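Local coordinates for protein nicotinate phosphoribosyltransferase (Vibrio cholerae, PDB 4HL7) that probably catalyses the ATP-dependent formation of nicotinate ribonucleotide from nicotinate and 5-phosphoribosyl 1-diphosphate, a step in NAD(+) biosynthesis, at residues H11-L16 against G66-S71; N25-I30 against D127-E132; R292-C297 against I322-L327. All blocks are in the same frame, centred on the assembly; numbering follows the deposited sequence.

Contact 1 (H11-L16 against G66-S71)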
ATOM      1  N   HIS A  11      -2.547  -0.999  22.746  1.00 31.84           N
ATOM      2  CA  HIS A  11      -1.416  -0.770  21.842  1.00 32.45           C
ATOM      3  C   HIS A  11      -1.929  -0.421  20.447  1.00 28.24           C
ATOM      4  O   HIS A  11      -2.887  -1.032  19.961  1.00 31.45           O
ATOM      5  CB  HIS A  11      -0.511  -2.012  21.834  1.00 33.94           C
ATOM      6  CG  HIS A  11      -1.267  -3.328  21.696  1.00 40.95           C
ATOM      7  ND1 HIS A  11      -2.621  -3.418  21.827  1.00 46.23           N
ATOM      8  CD2 HIS A  11      -0.813  -4.632  21.427  1.00 41.71           C
ATOM      9  CE1 HIS A  11      -3.015  -4.701  21.642  1.00 47.54           C
ATOM     10  NE2 HIS A  11      -1.914  -5.446  21.391  1.00 43.82           N
ATOM     11  N   ILE A  12      -1.341   0.617  19.847  1.00 25.07           N
ATOM     12  CA  ILE A  12      -1.649   1.041  18.460  1.00 24.45           C
ATOM     13  C   ILE A  12      -1.044  -0.020  17.515  1.00 22.77           C
ATOM     14  O   ILE A  12      -1.763  -0.685  16.785  1.00 23.59           O
ATOM     15  CB  ILE A  12      -1.102   2.478  18.194  1.00 24.72           C
ATOM     16  CG1 ILE A  12      -1.879   3.488  19.082  1.00 26.43           C
ATOM     17  CG2 ILE A  12      -1.119   2.798  16.689  1.00 22.27           C
ATOM     18  CD1 ILE A  12      -1.425   4.927  18.935  1.00 28.57           C
ATOM     19  N   ILE A  13       0.256  -0.211  17.592  1.00 22.66           N
ATOM     20  CA  ILE A  13       0.927  -1.215  16.771  1.00 20.79           C
ATOM     21  C   ILE A  13       1.009  -2.532  17.565  1.00 22.10           C
ATOM     22  O   ILE A  13       1.468  -2.561  18.713  1.00 22.15           O
ATOM     23  CB  ILE A  13       2.332  -0.740  16.324  1.00 21.17           C
ATOM     24  CG1 ILE A  13       2.220   0.608  15.539  1.00 20.71           C
ATOM     25  CG2 ILE A  13       3.048  -1.844  15.555  1.00 19.31           C
ATOM     26  CD1 ILE A  13       1.475   0.536  14.211  1.00 21.33           C
ATOM     27  N   ARG A  14       0.557  -3.614  16.962  1.00 21.57           N
ATOM     28  CA  ARG A  14       0.328  -4.836  17.739  1.00 23.82           C
ATOM     29  C   ARG A  14       1.578  -5.723  17.823  1.00 25.23           C
ATOM     30  O   ARG A  14       1.708  -6.497  18.740  1.00 25.34           O
ATOM     31  CB  ARG A  14      -0.816  -5.569  17.109  1.00 25.19           C
ATOM     32  CG  ARG A  14      -2.053  -4.684  17.190  1.00 28.38           C
ATOM     33  CD  ARG A  14      -3.176  -5.432  17.693  1.00 31.62           C
ATOM     34  NE  ARG A  14      -4.296  -4.556  18.040  1.00 28.84           N
ATOM     35  CZ  ARG A  14      -5.479  -5.038  18.341  1.00 29.74           C
ATOM     36  NH1 ARG A  14      -5.659  -6.360  18.333  1.00 28.94           N
ATOM     37  NH2 ARG A  14      -6.476  -4.217  18.647  1.00 27.91           N
ATOM     38  N   SER A  15       2.447  -5.610  16.830  1.00 23.85           N
ATOM     39  CA  SER A  15       3.695  -6.420  16.708  1.00 23.80           C
ATOM     40  C   SER A  15       4.405  -5.921  15.468  1.00 22.65           C
ATOM     41  O   SER A  15       3.848  -5.101  14.723  1.00 21.50           O
ATOM     42  CB  SER A  15       3.402  -7.920  16.560  1.00 23.90           C
ATOM     43  OG  SER A  15       2.977  -8.282  15.235  1.00 23.86           O
ATOM     44  N   LEU A  16       5.618  -6.415  15.199  1.00 20.22           N
ATOM     45  CA  LEU A  16       6.303  -5.982  13.963  1.00 22.04           C
ATOM     46  C   LEU A  16       5.777  -6.750  12.753  1.00 19.95           C
ATOM     47  O   LEU A  16       6.291  -6.586  11.625  1.00 20.43           O
ATOM     48  CB  LEU A  16       7.839  -6.148  14.086  1.00 23.50           C
ATOM     49  CG  LEU A  16       8.627  -5.081  14.886  1.00 25.55           C
ATOM     50  CD1 LEU A  16      10.125  -5.359  14.808  1.00 20.47           C
ATOM     51  CD2 LEU A  16       8.322  -3.642  14.436  1.00 28.16           C
ATOM     52  N   GLY A  66      11.156   1.937  18.431  1.00 25.52           N
ATOM     53  CA  GLY A  66      12.535   1.602  18.726  1.00 24.67           C
ATOM     54  C   GLY A  66      12.612   0.480  19.754  1.00 25.88           C
ATOM     55  O   GLY A  66      13.639  -0.164  19.876  1.00 26.55           O
ATOM     56  N   THR A  67      11.511   0.203  20.446  1.00 26.45           N
ATOM     57  CA  THR A  67      11.511  -0.843  21.479  1.00 27.12           C
ATOM     58  C   THR A  67      10.959  -2.200  20.981  1.00 27.82           C
ATOM     59  O   THR A  67      10.964  -3.204  21.705  1.00 27.91           O
ATOM     60  CB  THR A  67      10.723  -0.402  22.711  1.00 29.12           C
ATOM     61  OG1 THR A  67       9.327  -0.313  22.419  1.00 28.18           O
ATOM     62  CG2 THR A  67      11.229   0.934  23.211  1.00 30.91           C
ATOM     63  N   LEU A  68      10.397  -2.199  19.780  1.00 26.78           N
ATOM     64  CA  LEU A  68       9.787  -3.419  19.240  1.00 24.70           C
ATOM     65  C   LEU A  68      10.811  -4.373  18.721  1.00 24.12           C
ATOM     66  O   LEU A  68      11.870  -3.960  18.216  1.00 24.11           O
ATOM     67  CB  LEU A  68       8.815  -3.090  18.098  1.00 24.78           C
ATOM     68  CG  LEU A  68       7.620  -2.267  18.533  1.00 25.14           C
ATOM     69  CD1 LEU A  68       6.672  -2.253  17.324  1.00 26.93           C
ATOM     70  CD2 LEU A  68       6.932  -2.848  19.776  1.00 29.62           C
ATOM     71  N   ARG A  69      10.501  -5.666  18.803  1.00 22.29           N
ATOM     72  CA  ARG A  69      11.448  -6.681  18.288  1.00 23.29           C
ATOM     73  C   ARG A  69      10.667  -7.750  17.558  1.00 23.93           C
ATOM     74  O   ARG A  69       9.503  -7.958  17.879  1.00 24.70           O
ATOM     75  CB  ARG A  69      12.206  -7.314  19.467  1.00 25.46           C
ATOM     76  CG  ARG A  69      12.990  -6.303  20.318  1.00 28.57           C
ATOM     77  CD  ARG A  69      14.269  -5.928  19.571  1.00 30.96           C
ATOM     78  NE  ARG A  69      15.216  -5.108  20.342  1.00 34.05           N
ATOM     79  CZ  ARG A  69      15.123  -3.778  20.499  1.00 36.16           C
ATOM     80  NH1 ARG A  69      14.111  -3.084  19.972  1.00 31.90           N
ATOM     81  NH2 ARG A  69      16.045  -3.137  21.190  1.00 34.18           N
ATOM     82  N   PHE A  70      11.301  -8.491  16.645  1.00 24.12           N
ATOM     83  CA  PHE A  70      10.643  -9.726  16.174  1.00 24.70           C
ATOM     84  C   PHE A  70      10.828 -10.810  17.221  1.00 26.81           C
ATOM     85  O   PHE A  70      11.981 -11.084  17.595  1.00 31.87           O
ATOM     86  CB  PHE A  70      11.244 -10.185  14.840  1.00 24.65           C
ATOM     87  CG  PHE A  70      10.824  -9.342  13.656  1.00 23.14           C
ATOM     88  CD1 PHE A  70       9.600  -9.556  13.015  1.00 22.70           C
ATOM     89  CD2 PHE A  70      11.636  -8.311  13.195  1.00 22.31           C
ATOM     90  CE1 PHE A  70       9.231  -8.759  11.921  1.00 21.84           C
ATOM     91  CE2 PHE A  70      11.271  -7.518  12.105  1.00 23.71           C
ATOM     92  CZ  PHE A  70      10.066  -7.743  11.448  1.00 20.77           C
ATOM     93  N   SER A  71       9.748 -11.494  17.609  1.00 27.79           N
ATOM     94  CA  SER A  71       9.814 -12.578  18.615  1.00 28.71           C
ATOM     95  C   SER A  71      10.105 -13.882  17.892  1.00 32.22           C
ATOM     96  O   SER A  71       9.988 -13.971  16.666  1.00 27.73           O
ATOM     97  CB  SER A  71       8.512 -12.704  19.384  1.00 31.08           C
ATOM     98  OG  SER A  71       7.497 -13.278  18.572  1.00 30.15           O
TER
HETATM   99  O   HOH W   1       6.825  -8.282  17.013  1.00 25.43           O
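Leu16 enters between Leu68 and Phe70, and its side chain is shared between the two, CB and CD1 on the ring, CG and CD2 on the leucine, a compact example of how two loops without regular structure can share an apolar core. Leu16 CB lies over one face of the Phe70 ring, 3.9 Å from the ring centroid and 18° from the normal, a CH-pi contact displaced toward the rim on the CE1 and CZ side. The next atom, Leu16 CG, leaves the phenyl group and rests on Leu68 CB at 3.8 Å. From there the two methyls diverge. Leu16 CD1 passes over the same ring nearer its other edge, 3.6 Å from Phe70 CE2, and also touches the backbone carbonyl carbon of Arg69, whereas Leu16 CD2 meets Leu68 CD1 at 3.6 Å. With chi1 at -78°, CG stands beside the backbone N and anti to the carbonyl carbon, which carries the branch across to residues 68-70. Leu68 CD1 has a second, looser neighbour in Ile13 CG2, 4.1 Å away, the two side chains crossing at about a right angle. The end of the Ile13 side chain leads away, and the residue also packs on Leu134 and Ile138 of helix 131-147.

Polar links between the loops pass through water: one molecule accepts from Leu16 N at 2.9 Å and donates to Arg69 O. On the exposed margin, Arg69 folds back along its own loop, and its NH1 donates to both Gly66 O and Leu68 O, each lying in the guanidinium plane. Phe98 adds to the packing around Leu16. The arrangement is a loop-to-loop apolar junction of the N-terminal region, joining the chain that leads into helix 21-33 to the connection between helices 52-64 and 72-81, where Ser71 serves as N-cap of the latter.

Contact 2 (N25-I30 against D127-E132)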
ATOM      1  N   ASN A  25       8.317  -8.573   2.724  1.00 15.96           N
ATOM      2  CA  ASN A  25       8.766  -9.287   1.569  1.00 15.60           C
ATOM      3  C   ASN A  25       9.791  -8.479   0.754  1.00 14.88           C
ATOM      4  O   ASN A  25      10.868  -9.008   0.404  1.00 16.00           O
ATOM      5  CB  ASN A  25       7.561  -9.714   0.729  1.00 16.87           C
ATOM      6  CG  ASN A  25       6.624 -10.608   1.491  1.00 19.18           C
ATOM      7  OD1 ASN A  25       6.954 -11.135   2.596  1.00 19.21           O
ATOM      8  ND2 ASN A  25       5.394 -10.773   0.936  1.00 23.33           N
HETATM    9  N   MSE A  26       9.501  -7.196   0.495  1.00 14.37           N
HETATM   10  CA  MSE A  26      10.407  -6.344  -0.222  1.00 15.01           C
HETATM   11  C   MSE A  26      11.658  -6.143   0.614  1.00 15.36           C
HETATM   12  O   MSE A  26      12.751  -6.061   0.067  1.00 14.57           O
HETATM   13  CB  MSE A  26       9.697  -5.016  -0.514  1.00 15.81           C
HETATM   14  CG  MSE A  26      10.411  -4.215  -1.535  1.00 20.95           C
HETATM   15 SE   MSE A  26       9.073  -2.801  -1.981  1.00 32.35          SE
HETATM   16  CE  MSE A  26       7.544  -3.343  -2.148  1.00 15.48           C
HETATM   17  N   MSE A  27      11.539  -6.148   1.938  1.00 15.23           N
HETATM   18  CA  MSE A  27      12.778  -6.056   2.748  1.00 14.63           C
HETATM   19  C   MSE A  27      13.723  -7.207   2.466  1.00 14.59           C
HETATM   20  O   MSE A  27      14.962  -7.045   2.459  1.00 15.91           O
HETATM   21  CB  MSE A  27      12.375  -6.045   4.235  1.00 14.48           C
HETATM   22  CG  MSE A  27      13.629  -5.780   5.106  1.00 17.74           C
HETATM   23 SE   MSE A  27      12.974  -5.826   6.974  1.00 22.28          SE
HETATM   24  CE  MSE A  27      14.601  -5.612   8.043  1.00 21.28           C
ATOM     25  N   GLN A  28      13.184  -8.405   2.266  1.00 16.43           N
ATOM     26  CA  GLN A  28      14.049  -9.517   1.834  1.00 17.57           C
ATOM     27  C   GLN A  28      14.747  -9.247   0.536  1.00 17.33           C
ATOM     28  O   GLN A  28      15.973  -9.564   0.391  1.00 16.80           O
ATOM     29  CB  GLN A  28      13.350 -10.893   1.781  1.00 18.74           C
ATOM     30  CG  GLN A  28      14.242 -11.887   0.992  1.00 22.63           C
ATOM     31  CD  GLN A  28      13.840 -13.294   1.178  1.00 25.96           C
ATOM     32  OE1 GLN A  28      13.814 -13.799   2.311  1.00 31.89           O
ATOM     33  NE2 GLN A  28      13.475 -13.952   0.086  1.00 30.08           N
ATOM     34  N   ALA A  29      14.035  -8.690  -0.453  1.00 16.27           N
ATOM     35  CA  ALA A  29      14.667  -8.491  -1.763  1.00 16.26           C
ATOM     36  C   ALA A  29      15.745  -7.419  -1.675  1.00 17.03           C
ATOM     37  O   ALA A  29      16.826  -7.507  -2.267  1.00 15.28           O
ATOM     38  CB  ALA A  29      13.626  -8.095  -2.830  1.00 16.45           C
ATOM     39  N   ILE A  30      15.480  -6.427  -0.851  1.00 14.92           N
ATOM     40  CA  ILE A  30      16.445  -5.287  -0.645  1.00 15.03           C
ATOM     41  C   ILE A  30      17.650  -5.838   0.157  1.00 15.58           C
ATOM     42  O   ILE A  30      18.833  -5.506  -0.144  1.00 15.11           O
ATOM     43  CB  ILE A  30      15.766  -4.130   0.133  1.00 15.17           C
ATOM     44  CG1 ILE A  30      14.700  -3.493  -0.775  1.00 16.69           C
ATOM     45  CG2 ILE A  30      16.794  -3.029   0.554  1.00 16.99           C
ATOM     46  CD1 ILE A  30      13.650  -2.723   0.031  1.00 15.58           C
ATOM     47  N   ASP A 127      16.640  -1.002   6.364  1.00 15.44           N
ATOM     48  CA  ASP A 127      16.334  -0.671   7.739  1.00 16.99           C
ATOM     49  C   ASP A 127      15.166   0.299   7.933  1.00 15.95           C
ATOM     50  O   ASP A 127      14.645   0.440   9.078  1.00 17.67           O
ATOM     51  CB  ASP A 127      17.563  -0.208   8.419  1.00 18.99           C
ATOM     52  CG  ASP A 127      18.625  -1.365   8.495  1.00 22.46           C
ATOM     53  OD1 ASP A 127      19.723  -1.068   8.812  1.00 24.55           O
ATOM     54  OD2 ASP A 127      18.295  -2.533   8.165  1.00 26.69           O
ATOM     55  N   THR A 128      14.737   0.908   6.838  1.00 14.95           N
ATOM     56  CA  THR A 128      13.652   1.937   6.917  1.00 14.64           C
ATOM     57  C   THR A 128      12.374   1.498   6.207  1.00 14.43           C
ATOM     58  O   THR A 128      11.332   2.148   6.386  1.00 14.13           O
ATOM     59  CB  THR A 128      14.071   3.325   6.417  1.00 14.91           C
ATOM     60  OG1 THR A 128      14.439   3.289   5.035  1.00 15.37           O
ATOM     61  CG2 THR A 128      15.234   3.933   7.285  1.00 15.34           C
ATOM     62  N   ILE A 129      12.470   0.450   5.383  1.00 14.75           N
ATOM     63  CA  ILE A 129      11.305   0.076   4.558  1.00 16.73           C
ATOM     64  C   ILE A 129      10.070  -0.297   5.416  1.00 16.74           C
ATOM     65  O   ILE A 129       8.941  -0.058   5.019  1.00 17.94           O
ATOM     66  CB  ILE A 129      11.619  -1.016   3.503  1.00 17.46           C
ATOM     67  CG1 ILE A 129      10.352  -1.270   2.637  1.00 19.12           C
ATOM     68  CG2 ILE A 129      12.036  -2.299   4.158  1.00 18.11           C
ATOM     69  CD1 ILE A 129      10.625  -1.864   1.311  1.00 18.81           C
ATOM     70  N   LEU A 130      10.289  -0.865   6.603  1.00 16.35           N
ATOM     71  CA  LEU A 130       9.149  -1.229   7.427  1.00 17.47           C
ATOM     72  C   LEU A 130       8.385  -0.063   8.075  1.00 17.48           C
ATOM     73  O   LEU A 130       7.276  -0.286   8.568  1.00 18.06           O
ATOM     74  CB  LEU A 130       9.528  -2.261   8.498  1.00 17.19           C
ATOM     75  CG  LEU A 130      10.151  -3.574   8.004  1.00 18.11           C
ATOM     76  CD1 LEU A 130      10.333  -4.511   9.191  1.00 19.90           C
ATOM     77  CD2 LEU A 130       9.328  -4.206   6.880  1.00 18.00           C
ATOM     78  N   TYR A 131       8.969   1.133   8.114  1.00 16.85           N
ATOM     79  CA  TYR A 131       8.313   2.264   8.807  1.00 17.31           C
ATOM     80  C   TYR A 131       6.968   2.601   8.207  1.00 16.84           C
ATOM     81  O   TYR A 131       6.051   2.896   8.922  1.00 16.98           O
ATOM     82  CB  TYR A 131       9.138   3.585   8.773  1.00 16.11           C
ATOM     83  CG  TYR A 131      10.193   3.712   9.877  1.00 16.32           C
ATOM     84  CD1 TYR A 131      11.544   3.705   9.577  1.00 16.25           C
ATOM     85  CD2 TYR A 131       9.806   3.833  11.190  1.00 16.42           C
ATOM     86  CE1 TYR A 131      12.506   3.820  10.572  1.00 17.08           C
ATOM     87  CE2 TYR A 131      10.750   3.954  12.205  1.00 18.29           C
ATOM     88  CZ  TYR A 131      12.081   3.961  11.899  1.00 17.45           C
ATOM     89  OH  TYR A 131      13.020   4.115  12.912  1.00 18.93           O
ATOM     90  N   GLU A 132       6.907   2.637   6.870  1.00 16.42           N
ATOM     91  CA  GLU A 132       5.774   3.260   6.172  1.00 17.33           C
ATOM     92  C   GLU A 132       4.412   2.990   6.779  1.00 16.74           C
ATOM     93  O   GLU A 132       3.697   3.965   7.127  1.00 16.68           O
ATOM     94  CB  GLU A 132       5.771   2.821   4.666  1.00 19.15           C
ATOM     95  CG  GLU A 132       4.542   3.278   3.904  1.00 19.77           C
ATOM     96  CD  GLU A 132       4.608   2.910   2.430  1.00 23.57           C
ATOM     97  OE1 GLU A 132       5.705   2.576   1.963  1.00 22.01           O
ATOM     98  OE2 GLU A 132       3.559   3.044   1.752  1.00 24.51           O
TER
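Ile129 points its two branches at different parts of one helix surface, illustrating how a beta-branched residue can engage several side chains at once. Its CG1 is anti to the backbone N (chi1 -177°), which sends CD1 toward helix 21-33 and puts CG2 between the N and the carbonyl carbon. The Met26 side chain crosses that of Ile129 at about a right angle, Met26 CG lying 3.7 Å from Ile129 CD1. Ile129 CD1 also meets Ile30 CD1 at only 3.4 Å, tighter than usual van der Waals contact. Ile129 CG2 instead takes Met27 CB, 3.8 Å away, the two side chains running at an oblique angle. Met27, like Met26 a selenomethionine, extends fully to cross Leu130 at about a right angle, and Met27 SE sits 3.7 Å from Leu130 CD1, with Leu130 CG close behind.

Phe89 and Leu93 of helix 87-93 also pack on Met27, while Glu233 touches both Met26 and Ile129. Ile129 O accepts a hydrogen bond from Lys23, one turn before Met27 on helix 21-33. The result is buried apolar packing of one helix against the turn between helices 125-128 and 131-147, part of the core of the N-terminal domain.

Contact 3 (R292-C297 against I322-L327)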
ATOM      1  N   ARG A 292      -1.640  -5.335 -10.852  1.00 15.79           N
ATOM      2  CA  ARG A 292      -2.518  -4.563  -9.947  1.00 17.03           C
ATOM      3  C   ARG A 292      -2.910  -3.254 -10.617  1.00 16.66           C
ATOM      4  O   ARG A 292      -2.047  -2.555 -11.178  1.00 14.73           O
ATOM      5  CB  ARG A 292      -1.782  -4.283  -8.616  1.00 16.48           C
ATOM      6  CG  ARG A 292      -2.639  -3.497  -7.593  1.00 18.78           C
ATOM      7  CD  ARG A 292      -1.890  -3.325  -6.243  1.00 23.35           C
ATOM      8  NE  ARG A 292      -1.418  -1.949  -6.216  1.00 38.65           N
ATOM      9  CZ  ARG A 292      -0.171  -1.532  -5.985  1.00 40.23           C
ATOM     10  NH1 ARG A 292       0.100  -0.230  -6.109  1.00 43.78           N
ATOM     11  NH2 ARG A 292       0.785  -2.360  -5.570  1.00 40.10           N
ATOM     12  N   HIS A 293      -4.187  -2.893 -10.489  1.00 15.55           N
ATOM     13  CA  HIS A 293      -4.684  -1.613 -11.017  1.00 16.01           C
ATOM     14  C   HIS A 293      -4.751  -0.611  -9.904  1.00 15.84           C
ATOM     15  O   HIS A 293      -5.363  -0.887  -8.871  1.00 17.01           O
ATOM     16  CB  HIS A 293      -6.100  -1.799 -11.550  1.00 14.83           C
ATOM     17  CG  HIS A 293      -6.743  -0.522 -11.973  1.00 14.78           C
ATOM     18  ND1 HIS A 293      -7.651   0.106 -11.208  1.00 16.10           N
ATOM     19  CD2 HIS A 293      -6.479   0.316 -13.044  1.00 14.64           C
ATOM     20  CE1 HIS A 293      -7.993   1.261 -11.773  1.00 15.22           C
ATOM     21  NE2 HIS A 293      -7.268   1.403 -12.895  1.00 16.51           N
ATOM     22  N   ASP A 294      -4.168   0.574 -10.106  1.00 16.49           N
ATOM     23  CA  ASP A 294      -4.194   1.594  -9.039  1.00 18.86           C
ATOM     24  C   ASP A 294      -4.496   3.020  -9.493  1.00 22.93           C
ATOM     25  O   ASP A 294      -4.529   3.911  -8.676  1.00 23.09           O
ATOM     26  CB  ASP A 294      -2.853   1.608  -8.308  1.00 22.65           C
ATOM     27  CG  ASP A 294      -2.952   2.237  -6.872  1.00 34.44           C
ATOM     28  OD1 ASP A 294      -2.076   3.092  -6.530  1.00 33.40           O
ATOM     29  OD2 ASP A 294      -3.899   1.909  -6.093  1.00 31.70           O
ATOM     30  N   SER A 295      -4.663   3.267 -10.786  1.00 20.38           N
ATOM     31  CA  SER A 295      -5.027   4.630 -11.218  1.00 21.71           C
ATOM     32  C   SER A 295      -5.700   4.575 -12.577  1.00 19.00           C
ATOM     33  O   SER A 295      -5.470   3.631 -13.355  1.00 19.62           O
ATOM     34  CB  SER A 295      -3.794   5.522 -11.309  1.00 20.74           C
ATOM     35  OG  SER A 295      -2.904   5.012 -12.262  1.00 21.10           O
ATOM     36  N   GLY A 296      -6.524   5.563 -12.872  1.00 20.07           N
ATOM     37  CA  GLY A 296      -7.150   5.619 -14.221  1.00 20.94           C
ATOM     38  C   GLY A 296      -8.272   4.606 -14.303  1.00 20.52           C
ATOM     39  O   GLY A 296      -8.704   4.040 -13.275  1.00 21.64           O
ATOM     40  N   CYS A 297      -8.888   4.527 -15.468  1.00 20.42           N
ATOM     41  CA  CYS A 297     -10.122   3.752 -15.613  1.00 19.77           C
ATOM     42  C   CYS A 297      -9.799   2.256 -15.516  1.00 18.18           C
ATOM     43  O   CYS A 297      -8.930   1.757 -16.255  1.00 17.66           O
ATOM     44  CB  CYS A 297     -10.726   4.024 -16.982  1.00 23.01           C
ATOM     45  SG  CYS A 297     -12.142   2.942 -17.389  1.00 24.18           S
ATOM     46  N   ILE A 322      -5.589  -7.529  -9.488  1.00 16.47           N
ATOM     47  CA  ILE A 322      -6.021  -6.953  -8.183  1.00 16.42           C
ATOM     48  C   ILE A 322      -6.363  -5.499  -8.483  1.00 15.98           C
ATOM     49  O   ILE A 322      -5.497  -4.736  -8.953  1.00 16.79           O
ATOM     50  CB  ILE A 322      -4.886  -6.977  -7.124  1.00 16.72           C
ATOM     51  CG1 ILE A 322      -4.416  -8.428  -6.943  1.00 22.27           C
ATOM     52  CG2 ILE A 322      -5.393  -6.346  -5.805  1.00 17.12           C
ATOM     53  CD1 ILE A 322      -3.909  -8.792  -5.554  1.00 28.66           C
ATOM     54  N   PHE A 323      -7.620  -5.132  -8.258  1.00 13.93           N
ATOM     55  CA  PHE A 323      -8.074  -3.732  -8.377  1.00 15.37           C
ATOM     56  C   PHE A 323      -7.960  -3.094  -6.978  1.00 16.88           C
ATOM     57  O   PHE A 323      -8.411  -3.685  -6.014  1.00 18.80           O
ATOM     58  CB  PHE A 323      -9.540  -3.732  -8.831  1.00 14.42           C
ATOM     59  CG  PHE A 323      -9.713  -4.233 -10.207  1.00 15.14           C
ATOM     60  CD1 PHE A 323      -9.474  -3.396 -11.291  1.00 16.00           C
ATOM     61  CD2 PHE A 323     -10.079  -5.566 -10.428  1.00 16.44           C
ATOM     62  CE1 PHE A 323      -9.629  -3.873 -12.612  1.00 17.52           C
ATOM     63  CE2 PHE A 323     -10.237  -6.043 -11.763  1.00 18.34           C
ATOM     64  CZ  PHE A 323      -9.988  -5.185 -12.824  1.00 17.33           C
ATOM     65  N   SER A 324      -7.322  -1.940  -6.876  1.00 18.37           N
ATOM     66  CA  SER A 324      -7.057  -1.322  -5.557  1.00 18.18           C
ATOM     67  C   SER A 324      -7.271   0.199  -5.509  1.00 21.24           C
ATOM     68  O   SER A 324      -6.865   0.834  -4.519  1.00 19.83           O
ATOM     69  CB  SER A 324      -5.619  -1.635  -5.116  1.00 18.26           C
ATOM     70  OG  SER A 324      -4.650  -0.974  -5.969  1.00 20.81           O
ATOM     71  N   ASP A 325      -7.937   0.764  -6.517  1.00 17.79           N
ATOM     72  CA  ASP A 325      -8.050   2.233  -6.606  1.00 20.16           C
ATOM     73  C   ASP A 325      -9.278   2.796  -5.904  1.00 19.64           C
ATOM     74  O   ASP A 325     -10.276   3.151  -6.549  1.00 23.67           O
ATOM     75  CB  ASP A 325      -8.022   2.737  -8.064  1.00 20.42           C
ATOM     76  CG  ASP A 325      -7.876   4.257  -8.150  1.00 26.59           C
ATOM     77  OD1 ASP A 325      -7.501   4.892  -7.152  1.00 24.18           O
ATOM     78  OD2 ASP A 325      -8.173   4.815  -9.205  1.00 29.01           O
ATOM     79  N   GLY A 326      -9.200   2.918  -4.581  1.00 20.40           N
ATOM     80  CA  GLY A 326     -10.229   3.562  -3.788  1.00 20.78           C
ATOM     81  C   GLY A 326     -11.608   2.934  -3.966  1.00 20.78           C
ATOM     82  O   GLY A 326     -12.598   3.630  -4.135  1.00 22.80           O
ATOM     83  N   LEU A 327     -11.672   1.606  -3.872  1.00 20.32           N
ATOM     84  CA  LEU A 327     -12.938   0.876  -4.154  1.00 18.56           C
ATOM     85  C   LEU A 327     -13.947   0.935  -3.042  1.00 19.07           C
ATOM     86  O   LEU A 327     -13.591   1.071  -1.888  1.00 19.39           O
ATOM     87  CB  LEU A 327     -12.610  -0.604  -4.406  1.00 17.38           C
ATOM     88  CG  LEU A 327     -11.845  -0.677  -5.745  1.00 20.33           C
ATOM     89  CD1 LEU A 327     -11.133  -2.012  -5.828  1.00 21.37           C
ATOM     90  CD2 LEU A 327     -12.745  -0.489  -6.985  1.00 22.59           C
TER
HETATM   91  O   HOH W   2      -9.250  -0.400  -8.892  1.00 16.60           O
HETATM   92  O   HOH W   3      -5.284   4.530  -5.820  1.00 33.77           O
HETATM   93  O   HOH W   4     -10.129   3.857 -10.829  1.00 30.69           O
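Ser324 OG has three polar neighbours: His293 O and Asp294 OD2, each at 3.0 Å, and Arg292 NE, whose hydrogen bond to it is weak. Chi1 of 67° places OG between the backbone N and the carbonyl carbon, near His293 O, the acceptor of the Ser324 amide N at 3.0 Å. His293 N in turn donates to Ile322 O at 2.7 Å, a straight bond (163°) of the parallel strand pairing.

Past the strand ends, Asp325 lays its CG 3.4 Å from Asp294 O, with its carboxylate bridged by water to Gly296 O. His293 and Phe323 share the sheet face away from Arg292 and Ile322, ring planes inclined at 55°, with Trp301 beside both. Arg292 NH2 turns to Thr229, and both Arg292 and Asp294 touch His232, predicted to be phosphorylated by autocatalysis but unmodified here. A sulfate, probably from the crystallisation liquor, lies about 5 Å from the Ser324 side chain and may mark an anion pocket. This is a beta-alpha-beta unit, strand 290-293, helix 298-311 and strand 320-323, with polar loops at the carboxyl ends of parallel strands, where TIM-barrel-like enzymes place their active sites.

The three contacts show how chemistry follows position in a fold. Contact 2 is wholly buried and apolar; contact 1, nearer the surface, adds a water bridge and an arginine bonded to carbonyls of its own loop to a similar apolar centre; contact 3, partly buried, depends on backbone pairing and shared polar atoms. Contacts 1 and 2 adjoin each other, Phe70 CZ lying 4.0 Å from Leu130 CD1, and loop 11-16 leads into the helix that contact 2 packs. Contact 3 belongs to the barrel-like part, on the opposite side of the chain's centre, its nearest atoms about 8 Å from those of contact 2. The start of helix 232-241 reaches both: Glu233 touches contact 2 and His232 contact 3.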